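CalS11 (Micromonospora echinospora, PDB 3TOS) probably transfers a methyl group from S-adenosylmethionine to an oxygen atom during calicheamicin biosynthesis, using a Rossmann-like methyltransferase fold. Local coordinates at residues D189-E194 with F215-N220; A198-I203 with N227-K232; R10-D15 with V121-Y126. All coordinates share one frame; numbering follows the deposited sequence.

Contact 1: residues D189-E194 with F215-N220; sequences DLDLYE and FDELDN. With NA (sodium ion), chain Q; SAH (S-adenosyl-L-homocysteine), chain O; GLU (glutamic acid), chain P.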
# COMPACT_ATOMS: atom_id res chain seq x y z
N ASP B 189 7.43 -14.83 -32.33
CA ASP B 189 8.76 -14.52 -32.86
C ASP B 189 8.91 -15.04 -34.28
O ASP B 189 9.96 -15.62 -34.66
CB ASP B 189 9.87 -15.10 -31.97
CG ASP B 189 11.21 -14.44 -32.20
OD1 ASP B 189 11.28 -13.48 -32.99
OD2 ASP B 189 12.21 -14.88 -31.56
N LEU B 190 7.89 -14.80 -35.11
CA LEU B 190 7.92 -15.24 -36.51
C LEU B 190 8.40 -14.17 -37.44
O LEU B 190 8.71 -14.48 -38.61
CB LEU B 190 6.50 -15.62 -36.98
CG LEU B 190 5.75 -16.69 -36.17
CD1 LEU B 190 4.24 -16.49 -36.40
CD2 LEU B 190 6.16 -18.06 -36.71
N ASP B 191 8.41 -12.91 -36.97
CA ASP B 191 8.82 -11.72 -37.79
C ASP B 191 7.83 -11.27 -38.84
O ASP B 191 7.66 -10.08 -39.05
CB ASP B 191 10.22 -11.90 -38.43
CG ASP B 191 11.29 -12.10 -37.38
OD1 ASP B 191 11.32 -11.31 -36.40
OD2 ASP B 191 12.10 -13.08 -37.49
N LEU B 192 7.18 -12.23 -39.53
CA LEU B 192 6.45 -11.96 -40.77
C LEU B 192 4.98 -11.71 -40.49
O LEU B 192 4.36 -12.34 -39.60
CB LEU B 192 6.55 -13.17 -41.69
CG LEU B 192 8.00 -13.55 -41.98
CD1 LEU B 192 7.95 -14.84 -42.85
CD2 LEU B 192 8.67 -12.39 -42.79
N TYR B 193 4.40 -10.84 -41.34
CA TYR B 193 3.00 -10.45 -41.23
C TYR B 193 2.00 -11.60 -41.33
O TYR B 193 1.18 -11.78 -40.41
CB TYR B 193 2.72 -9.43 -42.34
CG TYR B 193 1.26 -9.23 -42.64
CD1 TYR B 193 0.40 -8.72 -41.67
CD2 TYR B 193 0.76 -9.49 -43.91
CE1 TYR B 193 -0.94 -8.55 -41.91
CE2 TYR B 193 -0.62 -9.36 -44.18
CZ TYR B 193 -1.46 -8.88 -43.16
OH TYR B 193 -2.81 -8.66 -43.38
N GLU B 194 2.04 -12.37 -42.40
CA GLU B 194 0.94 -13.37 -42.65
C GLU B 194 0.82 -14.44 -41.55
O GLU B 194 -0.29 -14.68 -41.06
CB GLU B 194 1.08 -14.02 -44.04
CG GLU B 194 0.83 -13.01 -45.14
CD GLU B 194 0.73 -13.66 -46.50
OE1 GLU B 194 0.36 -14.88 -46.57
OE2 GLU B 194 0.92 -12.98 -47.51
N PHE B 215 5.48 -10.11 -28.12
CA PHE B 215 5.98 -9.94 -29.49
C PHE B 215 7.43 -9.57 -29.43
O PHE B 215 7.84 -8.70 -28.65
CB PHE B 215 5.23 -8.80 -30.21
CG PHE B 215 3.77 -9.09 -30.41
CD1 PHE B 215 2.83 -8.58 -29.51
CD2 PHE B 215 3.33 -9.88 -31.48
CE1 PHE B 215 1.49 -8.83 -29.69
CE2 PHE B 215 1.98 -10.13 -31.69
CZ PHE B 215 1.06 -9.64 -30.77
N ASP B 216 8.22 -10.22 -30.29
CA ASP B 216 9.68 -10.02 -30.30
C ASP B 216 10.12 -8.81 -31.12
O ASP B 216 11.19 -8.28 -30.87
CB ASP B 216 10.38 -11.31 -30.82
CG ASP B 216 11.84 -11.37 -30.45
OD1 ASP B 216 12.68 -11.08 -31.32
OD2 ASP B 216 12.14 -11.78 -29.31
N GLU B 217 9.28 -8.39 -32.08
CA GLU B 217 9.69 -7.29 -33.03
C GLU B 217 8.53 -6.33 -33.36
O GLU B 217 8.49 -5.79 -34.46
CB GLU B 217 10.29 -7.87 -34.34
CG GLU B 217 11.54 -8.76 -34.10
CD GLU B 217 12.79 -7.98 -33.71
OE1 GLU B 217 12.67 -6.76 -33.60
OE2 GLU B 217 13.87 -8.58 -33.52
N LEU B 218 7.65 -6.07 -32.39
CA LEU B 218 6.38 -5.39 -32.66
C LEU B 218 6.62 -4.02 -33.34
O LEU B 218 5.93 -3.68 -34.25
CB LEU B 218 5.59 -5.18 -31.36
CG LEU B 218 4.20 -4.54 -31.57
CD1 LEU B 218 3.33 -5.42 -32.47
CD2 LEU B 218 3.54 -4.30 -30.22
N ASP B 219 7.57 -3.26 -32.84
CA ASP B 219 7.77 -1.87 -33.29
C ASP B 219 9.14 -1.69 -33.98
O ASP B 219 9.64 -0.55 -34.10
CB ASP B 219 7.61 -0.89 -32.12
CG ASP B 219 8.59 -1.16 -30.97
OD1 ASP B 219 9.04 -2.31 -30.78
OD2 ASP B 219 8.86 -0.22 -30.20
N ASN B 220 9.69 -2.78 -34.50
CA ASN B 220 10.98 -2.74 -35.20
C ASN B 220 10.81 -2.36 -36.69
O ASN B 220 10.11 -3.05 -37.44
CB ASN B 220 11.64 -4.11 -35.05
CG ASN B 220 13.06 -4.16 -35.65
OD1 ASN B 220 13.41 -3.36 -36.50
ND2 ASN B 220 13.85 -5.09 -35.22
NA NA Q . 13.87 -8.53 -30.66
N SAH O . 12.90 -17.49 -31.08
CA SAH O . 14.20 -17.68 -31.80
CB SAH O . 14.31 -16.85 -33.07
CG SAH O . 13.28 -17.28 -34.14
SD SAH O . 13.77 -16.65 -35.73
C SAH O . 15.30 -17.26 -30.83
O SAH O . 16.52 -17.36 -31.16
OXT SAH O . 15.03 -16.92 -29.67
C5' SAH O . 12.23 -16.65 -36.66
C4' SAH O . 11.62 -18.08 -36.89
O4' SAH O . 10.28 -17.93 -37.37
C3' SAH O . 12.41 -18.80 -38.00
O3' SAH O . 13.03 -20.00 -37.48
C2' SAH O . 11.34 -19.06 -39.05
O2' SAH O . 11.47 -20.31 -39.76
C1' SAH O . 10.04 -19.02 -38.21
N9 SAH O . 8.85 -18.73 -39.04
C8 SAH O . 8.57 -17.59 -39.73
N7 SAH O . 7.40 -17.82 -40.39
C5 SAH O . 6.96 -19.07 -40.15
C6 SAH O . 5.80 -19.86 -40.56
N6 SAH O . 4.91 -19.35 -41.45
N1 SAH O . 5.71 -21.11 -40.05
C2 SAH O . 6.63 -21.61 -39.17
N3 SAH O . 7.75 -20.97 -38.80
C4 SAH O . 7.90 -19.67 -39.23
N GLU P . 14.11 -11.34 -33.47
CA GLU P . 15.52 -11.88 -33.54
C GLU P . 16.38 -11.15 -32.52
O GLU P . 15.88 -10.27 -31.80
CB GLU P . 16.12 -11.71 -34.97
CG GLU P . 16.23 -10.22 -35.40
CD GLU P . 16.75 -10.03 -36.84
OE1 GLU P . 17.42 -10.94 -37.38
OE2 GLU P . 16.56 -8.93 -37.37
OXT GLU P . 17.60 -11.37 -32.39
O HOH W 1 14.30 -13.51 -31.02
O HOH W 2 15.85 -7.11 -28.91
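D189 and D216 follow two neighbouring parallel strands, 183-188 and 211-215, and their side chains meet between the cofactor and the bound glutamate. With CG of D189 anti to its own N (chi1 -160°), the carboxylate reaches across to D216 at a slant, and OD1 of D189 rests 3.2 Å from CB of D216. The two carboxylate planes are 32° apart, and OD2 of D189 lies 3.8 Å from OD2 of D216, which Y187 OH also holds by a hydrogen bond. OD2 of D189 accepts hydrogen bonds from N of S-adenosylhomocysteine (2.7 Å) and from a water (2.6 Å); the same water donates to OD1 of D216 and thereby ties the acids together. Replacing D189 by an alanine is likely to leave the ligand amino group without this acceptor and the water with one anchor fewer. L190 turns away from the other segment and lays CD2 against the adenine. D191 lies alongside E217, pointing the same way, its OD1 3.4 Å from CG of E217, while L192, at the N-cap position of helix 193-203, puts CD1 near the adenine N7. Facing them, O of D216 binds the sodium ion at 2.7 Å, joined by OD1 of D216, OE2 of E217 in the conformer described, the glutamate O, a water and one further ligand. The glutamate N donates to OD1 of D216 (2.6 Å) and OE2 of E217 (2.8 Å). Sodium and two amino groups thus gather around closely set acids, a polarity consistent with a pocket favouring cationic or metal-held groups.

Contact 2: residues A198-I203 with N227-K232; sequences AVLEAI and NIAMRK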
# COMPACT_ATOMS: atom_id res chain seq x y z
N ALA B 198 -2.37 -14.97 -38.88
CA ALA B 198 -3.09 -16.25 -38.79
C ALA B 198 -3.04 -16.84 -37.37
O ALA B 198 -4.04 -17.43 -36.91
CB ALA B 198 -2.47 -17.25 -39.78
N VAL B 199 -1.88 -16.74 -36.72
CA VAL B 199 -1.78 -17.36 -35.43
C VAL B 199 -2.50 -16.54 -34.39
O VAL B 199 -3.16 -17.10 -33.52
CB VAL B 199 -0.30 -17.55 -35.05
CG1 VAL B 199 -0.19 -17.95 -33.57
CG2 VAL B 199 0.33 -18.64 -35.95
N LEU B 200 -2.46 -15.21 -34.48
CA LEU B 200 -3.22 -14.40 -33.54
C LEU B 200 -4.69 -14.76 -33.63
O LEU B 200 -5.39 -14.89 -32.60
CB LEU B 200 -3.09 -12.90 -33.89
CG LEU B 200 -1.88 -12.19 -33.33
CD1 LEU B 200 -1.84 -10.79 -34.03
CD2 LEU B 200 -1.97 -12.06 -31.77
N GLU B 201 -5.19 -14.91 -34.85
CA GLU B 201 -6.64 -15.27 -35.04
C GLU B 201 -6.97 -16.65 -34.42
O GLU B 201 -8.03 -16.83 -33.78
CB GLU B 201 -6.98 -15.24 -36.53
CG GLU B 201 -7.05 -13.85 -37.06
CD GLU B 201 -6.91 -13.75 -38.56
OE1 GLU B 201 -6.53 -14.74 -39.23
OE2 GLU B 201 -7.15 -12.62 -39.08
N ALA B 202 -6.07 -17.61 -34.63
CA ALA B 202 -6.25 -18.98 -34.14
C ALA B 202 -6.22 -19.11 -32.59
O ALA B 202 -7.01 -19.90 -32.03
CB ALA B 202 -5.14 -19.91 -34.76
N ILE B 203 -5.33 -18.36 -31.92
CA ILE B 203 -5.16 -18.59 -30.50
C ILE B 203 -6.22 -17.90 -29.65
O ILE B 203 -6.37 -18.25 -28.48
CB ILE B 203 -3.76 -18.16 -29.98
CG1 ILE B 203 -3.57 -16.65 -30.11
CG2 ILE B 203 -2.66 -18.96 -30.65
CD1 ILE B 203 -2.33 -16.14 -29.36
N ASN B 227 3.21 -5.67 -36.19
CA ASN B 227 2.41 -4.49 -35.96
C ASN B 227 1.23 -4.45 -36.96
O ASN B 227 0.07 -4.25 -36.57
CB ASN B 227 3.30 -3.22 -36.10
CG ASN B 227 2.57 -1.94 -35.78
OD1 ASN B 227 1.47 -1.70 -36.26
ND2 ASN B 227 3.17 -1.12 -34.90
N ILE B 228 1.52 -4.68 -38.23
CA ILE B 228 0.47 -4.67 -39.24
C ILE B 228 -0.58 -5.75 -38.91
O ILE B 228 -1.80 -5.48 -39.01
CB ILE B 228 1.03 -4.91 -40.65
CG1 ILE B 228 1.94 -3.73 -41.09
CG2 ILE B 228 -0.12 -5.00 -41.67
CD1 ILE B 228 2.94 -4.14 -42.19
N ALA B 229 -0.12 -6.91 -38.45
CA ALA B 229 -1.00 -7.99 -38.05
C ALA B 229 -1.89 -7.56 -36.86
O ALA B 229 -3.14 -7.76 -36.87
CB ALA B 229 -0.23 -9.25 -37.71
N MSE B 230 -1.28 -7.00 -35.82
CA MSE B 230 -2.03 -6.59 -34.65
C MSE B 230 -3.04 -5.50 -35.01
O MSE B 230 -4.17 -5.50 -34.52
CB MSE B 230 -1.12 -6.08 -33.53
CG MSE B 230 -1.94 -5.54 -32.34
SE MSE B 230 -1.10 -5.74 -30.57
CE MSE B 230 -1.76 -7.53 -30.14
N ARG B 231 -2.64 -4.55 -35.86
CA ARG B 231 -3.58 -3.49 -36.20
C ARG B 231 -4.77 -4.01 -37.00
O ARG B 231 -5.91 -3.49 -36.89
CB ARG B 231 -2.83 -2.38 -36.96
CG ARG B 231 -2.12 -1.44 -36.02
CD ARG B 231 -1.56 -0.19 -36.74
NE ARG B 231 -0.44 -0.45 -37.66
CZ ARG B 231 -0.49 -0.30 -38.98
NH1 ARG B 231 0.62 -0.54 -39.67
NH2 ARG B 231 -1.61 0.10 -39.59
N LYS B 232 -4.54 -5.07 -37.75
CA LYS B 232 -5.67 -5.73 -38.47
C LYS B 232 -6.57 -6.59 -37.59
O LYS B 232 -7.78 -6.64 -37.83
CB LYS B 232 -5.18 -6.57 -39.64
CG LYS B 232 -4.69 -5.65 -40.78
CD LYS B 232 -4.57 -6.37 -42.06
CE LYS B 232 -3.83 -5.56 -43.12
NZ LYS B 232 -4.66 -4.51 -43.80
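OD1 of N227 receives NE of R231 at 2.7 Å, with an N-H...O angle of 158°, a bond that links residues four apart on helix 225-233. This helix and helix 193-203 follow neighbouring parallel strands, 211-215 and 183-188, of the Rossmann-like fold. The acceptor lies close to the guanidinium plane, and the donor is tilted 18° from the carbonyl plane of N227. The pair belongs to the helix face turned to a second subunit, where ND2 of N227 donates to O of T181 and NH1 of R231 to O of P179 of that subunit. A different face of the helix meets helix 193-203. Here the contact is apolar and slight, burying 102 Å² in all, and L200 carries it from its helix. CD1 of L200 stands anti to its CA (chi2 170°), which extends this methyl toward the backbone of the partner helix at A229 and M230. It reaches CB of A229 at 4.3 Å. F188 of strand 183-188 also touches L200, setting the leucine between sheet and helix. The side chain of M230, a selenomethionine, starts away from L200, and it is the backbone that the leucine meets: CD1 of L200 ends 4.2 Å from N of M230.

Contact 3: residues R10-D15 with V121-Y126; sequences RAFVHD and VGPTAY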
# COMPACT_ATOMS: atom_id res chain seq x y z
N ARG B 10 21.99 1.21 -41.92
CA ARG B 10 22.40 1.54 -40.55
C ARG B 10 21.23 2.05 -39.73
O ARG B 10 21.34 2.19 -38.50
CB ARG B 10 23.49 2.63 -40.52
CG ARG B 10 24.81 2.22 -41.21
CD ARG B 10 25.71 3.52 -41.35
NE ARG B 10 24.95 4.57 -42.07
CZ ARG B 10 25.18 5.90 -42.02
NH1 ARG B 10 24.37 6.76 -42.71
NH2 ARG B 10 26.18 6.38 -41.28
N ALA B 11 20.07 2.27 -40.37
CA ALA B 11 18.87 2.67 -39.61
C ALA B 11 18.19 1.50 -38.92
O ALA B 11 17.27 1.70 -38.12
CB ALA B 11 17.86 3.38 -40.53
N PHE B 12 18.58 0.29 -39.30
CA PHE B 12 18.13 -0.92 -38.60
C PHE B 12 19.05 -1.25 -37.45
O PHE B 12 20.28 -0.98 -37.49
CB PHE B 12 18.05 -2.11 -39.56
CG PHE B 12 17.17 -1.88 -40.78
CD1 PHE B 12 15.87 -1.44 -40.64
CD2 PHE B 12 17.65 -2.14 -42.05
CE1 PHE B 12 15.06 -1.25 -41.76
CE2 PHE B 12 16.84 -1.92 -43.18
CZ PHE B 12 15.55 -1.49 -43.02
N VAL B 13 18.49 -1.88 -36.42
CA VAL B 13 19.32 -2.37 -35.34
C VAL B 13 20.39 -3.34 -35.89
O VAL B 13 20.09 -4.21 -36.73
CB VAL B 13 18.46 -3.08 -34.28
CG1 VAL B 13 19.37 -3.61 -33.12
CG2 VAL B 13 17.35 -2.12 -33.75
N HIS B 14 21.64 -3.14 -35.47
CA HIS B 14 22.74 -4.02 -35.87
C HIS B 14 23.81 -3.94 -34.83
O HIS B 14 23.82 -3.01 -34.01
CB HIS B 14 23.29 -3.65 -37.27
CG HIS B 14 23.84 -2.25 -37.36
ND1 HIS B 14 23.05 -1.11 -37.47
CD2 HIS B 14 25.12 -1.81 -37.39
CE1 HIS B 14 23.82 -0.04 -37.58
NE2 HIS B 14 25.08 -0.44 -37.56
N ASP B 15 24.65 -4.97 -34.80
CA ASP B 15 25.71 -5.08 -33.79
C ASP B 15 26.76 -3.97 -33.99
O ASP B 15 27.21 -3.72 -35.13
CB ASP B 15 26.36 -6.44 -33.87
CG ASP B 15 25.46 -7.56 -33.38
OD1 ASP B 15 24.39 -7.31 -32.76
OD2 ASP B 15 25.91 -8.73 -33.56
N VAL B 121 11.50 -5.14 -46.07
CA VAL B 121 12.04 -3.82 -45.66
C VAL B 121 13.58 -3.91 -45.58
O VAL B 121 14.30 -3.07 -46.12
CB VAL B 121 11.50 -3.39 -44.26
CG1 VAL B 121 12.02 -2.02 -43.89
CG2 VAL B 121 10.03 -3.39 -44.26
N GLY B 122 14.08 -4.90 -44.83
CA GLY B 122 15.51 -5.14 -44.70
C GLY B 122 15.98 -6.24 -45.61
O GLY B 122 15.17 -6.83 -46.34
N PRO B 123 17.27 -6.58 -45.51
CA PRO B 123 17.90 -7.47 -46.49
C PRO B 123 17.85 -8.95 -46.10
O PRO B 123 18.49 -9.82 -46.72
CB PRO B 123 19.35 -6.97 -46.53
CG PRO B 123 19.60 -6.50 -45.11
CD PRO B 123 18.25 -5.88 -44.67
N THR B 124 17.11 -9.26 -45.04
CA THR B 124 17.01 -10.69 -44.67
C THR B 124 15.61 -11.26 -44.76
O THR B 124 15.36 -12.41 -44.35
CB THR B 124 17.61 -11.00 -43.28
OG1 THR B 124 16.95 -10.20 -42.30
CG2 THR B 124 19.11 -10.72 -43.28
N ALA B 125 14.72 -10.52 -45.42
CA ALA B 125 13.34 -11.00 -45.62
C ALA B 125 13.23 -11.80 -46.93
O ALA B 125 12.75 -11.31 -47.96
CB ALA B 125 12.36 -9.82 -45.58
N TYR B 126 13.70 -13.05 -46.89
CA TYR B 126 13.61 -13.91 -48.05
C TYR B 126 13.38 -15.35 -47.61
O TYR B 126 13.68 -15.73 -46.46
CB TYR B 126 14.85 -13.78 -48.97
CG TYR B 126 16.17 -13.98 -48.26
CD1 TYR B 126 16.55 -15.26 -47.82
CD2 TYR B 126 17.02 -12.92 -47.97
CE1 TYR B 126 17.79 -15.50 -47.13
CE2 TYR B 126 18.25 -13.14 -47.29
CZ TYR B 126 18.62 -14.42 -46.86
OH TYR B 126 19.82 -14.60 -46.19
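F12 drives its ring against V121 and G122, and nearly everything the two loops share is packed around this one side chain. The tight part lies at the far end of the ring. CZ of F12 stands 3.7 Å from CG1 of V121, with CE1 of F12 almost as near to the same methyl, and the two side chains approach at a slant. V121 holds CG1 anti to its N (chi1 -178°), which brings this branch, rather than CG2, onto the phenylalanine. Beside it, CE2 of F12 comes within 3.8 Å of CA of G122, the backbone itself acting as the packing surface because the glycine has no side chain there. The contact thins out toward P123. This proline is exposed to solvent, and its CD lies 4.5 Å from CE2 of F12, the most distant of the three approaches; V121 and G122 are themselves only partly covered, whereas F12 is buried. Q7 and K222, the latter a residue that binds glutamate, also touch the phenylalanine. The backbone O of F12 accepts ND1 of H14 at 2.8 Å in an almost straight bond, N-H...O angle 176°. The oxygen lies in the plane of the imidazole, a geometry that would help set the rotation of the ring. The ring of H14 then meets H155 of a second subunit edge-to-face. In the fold, this is loop-to-loop packing: residues 10-15 run from a short 3-10 stretch toward helix 17-31, and residues 121-126 belong to the long connection between strand 103-107 and helix 136-148, so that the N-terminal arm is laid against this connection near the glutamate site.

Overall arrangement
Contact 3 closes before the others open, joining the N-terminal arm to the loop region after strand 103-107. Contacts 1 and 2 interlock along the chain, their segments alternating, and both use helix 193-203. Their centres are about 10 Å apart and they touch, through F215 on M230 and Y193 on I228 and K232. Contact 1 sits at the ends of strands 183-188 and 211-215 and holds the ligands; contact 2 packs together the helices that follow these strands. Contact 3 lies about 13 Å from contact 1 and about 23 Å from contact 2, centre to centre, with the F12 side chain about 7 Å from the bound glutamate. All three contacts reach the second subunit.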